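Local structure of glycosyl hydrolase family 26 (Bacteroides ovatus, 4ZXO) at residues 135-138 / 139-143. The protein is a beta-mannanase that probably hydrolyses the beta-mannan backbone of galactomannan, a polysaccharide that its bacterium breaks down. Sequence-based numbering, arbitrary orientation.
Sequences MLEW and IDRVA
Glu137 and Arg141, one helical turn apart on helix 132-147, form an i to i+4 salt bridge in which Glu137 OE2 lies 2.7 Å from Arg141 NH2. The two side chains run side by side in the same direction, yet the charged groups are not coplanar: carboxylate and guanidinium stand 83° apart, and OE2 comes in over one guanidinium face, with CD above the same face and offset toward the rim. With CG of Glu137 anti to the backbone N (chi1 177°) and the chain bent at chi2, OE2 swings round to this partner and also lies at the edge of the Trp138 ring, in its plane. Arg141 NH2 also hydrogen-bonds the carbonyl O of Glu69.

Backbone hydrogen bonds follow the i to i+4 pattern of an alpha-helix, from Ile139 N to Met135 O (3.0 Å) through Val142 N to Trp138 O (3.2 Å).

Apolar contacts occupy another side: Met135 CE meets Ile139 CG1 at 3.9 Å, the two chains crossing at a slant. Met135 and Ile139 also touch helix 181-197, whose Arg194 makes a salt bridge with Asp140.

A leucine in place of Arg141 would probably leave Glu137 without this countercharge and the Glu69 carbonyl without this donor. The helix of this TIM-barrel enzyme thus combines differing chemistry: a salt bridge inside the helix whose arginine also hydrogen-bonds the Glu69 carbonyl, and, toward helix 181-197, apolar contact plus the Asp140-Arg194 salt bridge.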
loop_
_atom_site.group_PDB
_atom_site.type_symbol
_atom_site.label_atom_id
_atom_site.label_comp_id
_atom_site.label_asym_id
_atom_site.label_seq_id
_atom_site.Cartn_x
_atom_site.Cartn_y
_atom_site.Cartn_z
ATOM N N MET A 135 -18.817 4.586 -12.064
ATOM C CA MET A 135 -17.830 4.594 -10.974
ATOM C C MET A 135 -18.242 3.578 -9.899
ATOM O O MET A 135 -17.376 2.873 -9.369
ATOM C CB MET A 135 -17.706 5.978 -10.352
ATOM C CG MET A 135 -16.521 6.116 -9.359
ATOM S SD MET A 135 -14.874 5.999 -10.156
ATOM C CE MET A 135 -14.206 4.524 -9.356
ATOM N N LEU A 136 -19.550 3.488 -9.588
ATOM C CA LEU A 136 -19.960 2.539 -8.577
ATOM C C LEU A 136 -19.789 1.095 -9.120
ATOM O O LEU A 136 -19.443 0.202 -8.341
ATOM C CB LEU A 136 -21.406 2.784 -8.109
ATOM C CG LEU A 136 -21.673 4.135 -7.476
ATOM C CD1 LEU A 136 -23.111 4.182 -6.986
ATOM C CD2 LEU A 136 -20.761 4.375 -6.319
ATOM N N GLU A 137 -20.030 0.866 -10.413
ATOM C CA GLU A 137 -19.816 -0.458 -11.020
ATOM C C GLU A 137 -18.318 -0.832 -10.917
ATOM O O GLU A 137 -17.987 -1.973 -10.613
ATOM C CB GLU A 137 -20.302 -0.426 -12.470
ATOM C CG GLU A 137 -20.083 -1.707 -13.261
ATOM C CD GLU A 137 -19.247 -1.429 -14.495
ATOM O OE1 GLU A 137 -19.671 -0.662 -15.444
ATOM O OE2 GLU A 137 -18.130 -1.969 -14.493
ATOM N N TRP A 138 -17.447 0.158 -11.142
ATOM C CA TRP A 138 -15.995 -0.062 -11.049
ATOM C C TRP A 138 -15.600 -0.454 -9.628
ATOM O O TRP A 138 -14.851 -1.386 -9.439
ATOM C CB TRP A 138 -15.228 1.191 -11.492
ATOM C CG TRP A 138 -15.252 1.364 -13.013
ATOM C CD1 TRP A 138 -16.001 0.677 -13.940
ATOM C CD2 TRP A 138 -14.435 2.258 -13.724
ATOM N NE1 TRP A 138 -15.677 1.113 -15.208
ATOM C CE2 TRP A 138 -14.694 2.068 -15.103
ATOM C CE3 TRP A 138 -13.446 3.173 -13.317
ATOM C CZ2 TRP A 138 -14.027 2.787 -16.100
ATOM C CZ3 TRP A 138 -12.772 3.930 -14.307
ATOM C CH2 TRP A 138 -13.053 3.713 -15.694
ATOM N N ILE A 139 -16.148 0.243 -8.630
ATOM C CA ILE A 139 -15.834 -0.079 -7.255
ATOM C C ILE A 139 -16.376 -1.504 -6.955
ATOM O O ILE A 139 -15.703 -2.270 -6.280
ATOM C CB ILE A 139 -16.393 0.947 -6.289
ATOM C CG1 ILE A 139 -15.686 2.317 -6.483
ATOM C CG2 ILE A 139 -16.215 0.489 -4.835
ATOM C CD1 ILE A 139 -16.501 3.535 -5.883
ATOM N N ASP A 140 -17.539 -1.863 -7.496
ATOM C CA ASP A 140 -18.126 -3.166 -7.262
ATOM C C ASP A 140 -17.232 -4.250 -7.847
ATOM O O ASP A 140 -17.161 -5.358 -7.316
ATOM C CB ASP A 140 -19.545 -3.255 -7.877
ATOM C CG ASP A 140 -20.569 -2.509 -7.069
ATOM O OD1 ASP A 140 -20.248 -1.986 -5.961
ATOM O OD2 ASP A 140 -21.751 -2.537 -7.471
ATOM N N ARG A 141 -16.518 -3.933 -8.920
ATOM C CA ARG A 141 -15.592 -4.906 -9.531
ATOM C C ARG A 141 -14.418 -5.147 -8.603
ATOM O O ARG A 141 -13.973 -6.297 -8.413
ATOM C CB ARG A 141 -15.110 -4.419 -10.938
ATOM C CG ARG A 141 -16.261 -4.543 -12.012
ATOM C CD ARG A 141 -16.000 -3.928 -13.422
ATOM N NE ARG A 141 -16.725 -4.728 -14.416
ATOM C CZ ARG A 141 -16.903 -4.403 -15.695
ATOM N NH1 ARG A 141 -17.549 -5.264 -16.482
ATOM N NH2 ARG A 141 -16.427 -3.246 -16.203
ATOM N N VAL A 142 -13.907 -4.081 -7.991
ATOM C CA VAL A 142 -12.933 -4.254 -6.899
ATOM C C VAL A 142 -13.527 -5.076 -5.746
ATOM O O VAL A 142 -12.892 -6.009 -5.225
ATOM C CB VAL A 142 -12.478 -2.872 -6.357
ATOM C CG1 VAL A 142 -11.680 -3.049 -5.035
ATOM C CG2 VAL A 142 -11.637 -2.153 -7.422
ATOM N N ALA A 143 -14.756 -4.748 -5.333
ATOM C CA ALA A 143 -15.384 -5.496 -4.226
ATOM C C ALA A 143 -15.449 -7.009 -4.521
ATOM O O ALA A 143 -15.073 -7.858 -3.669
ATOM C CB ALA A 143 -16.779 -4.933 -3.942
#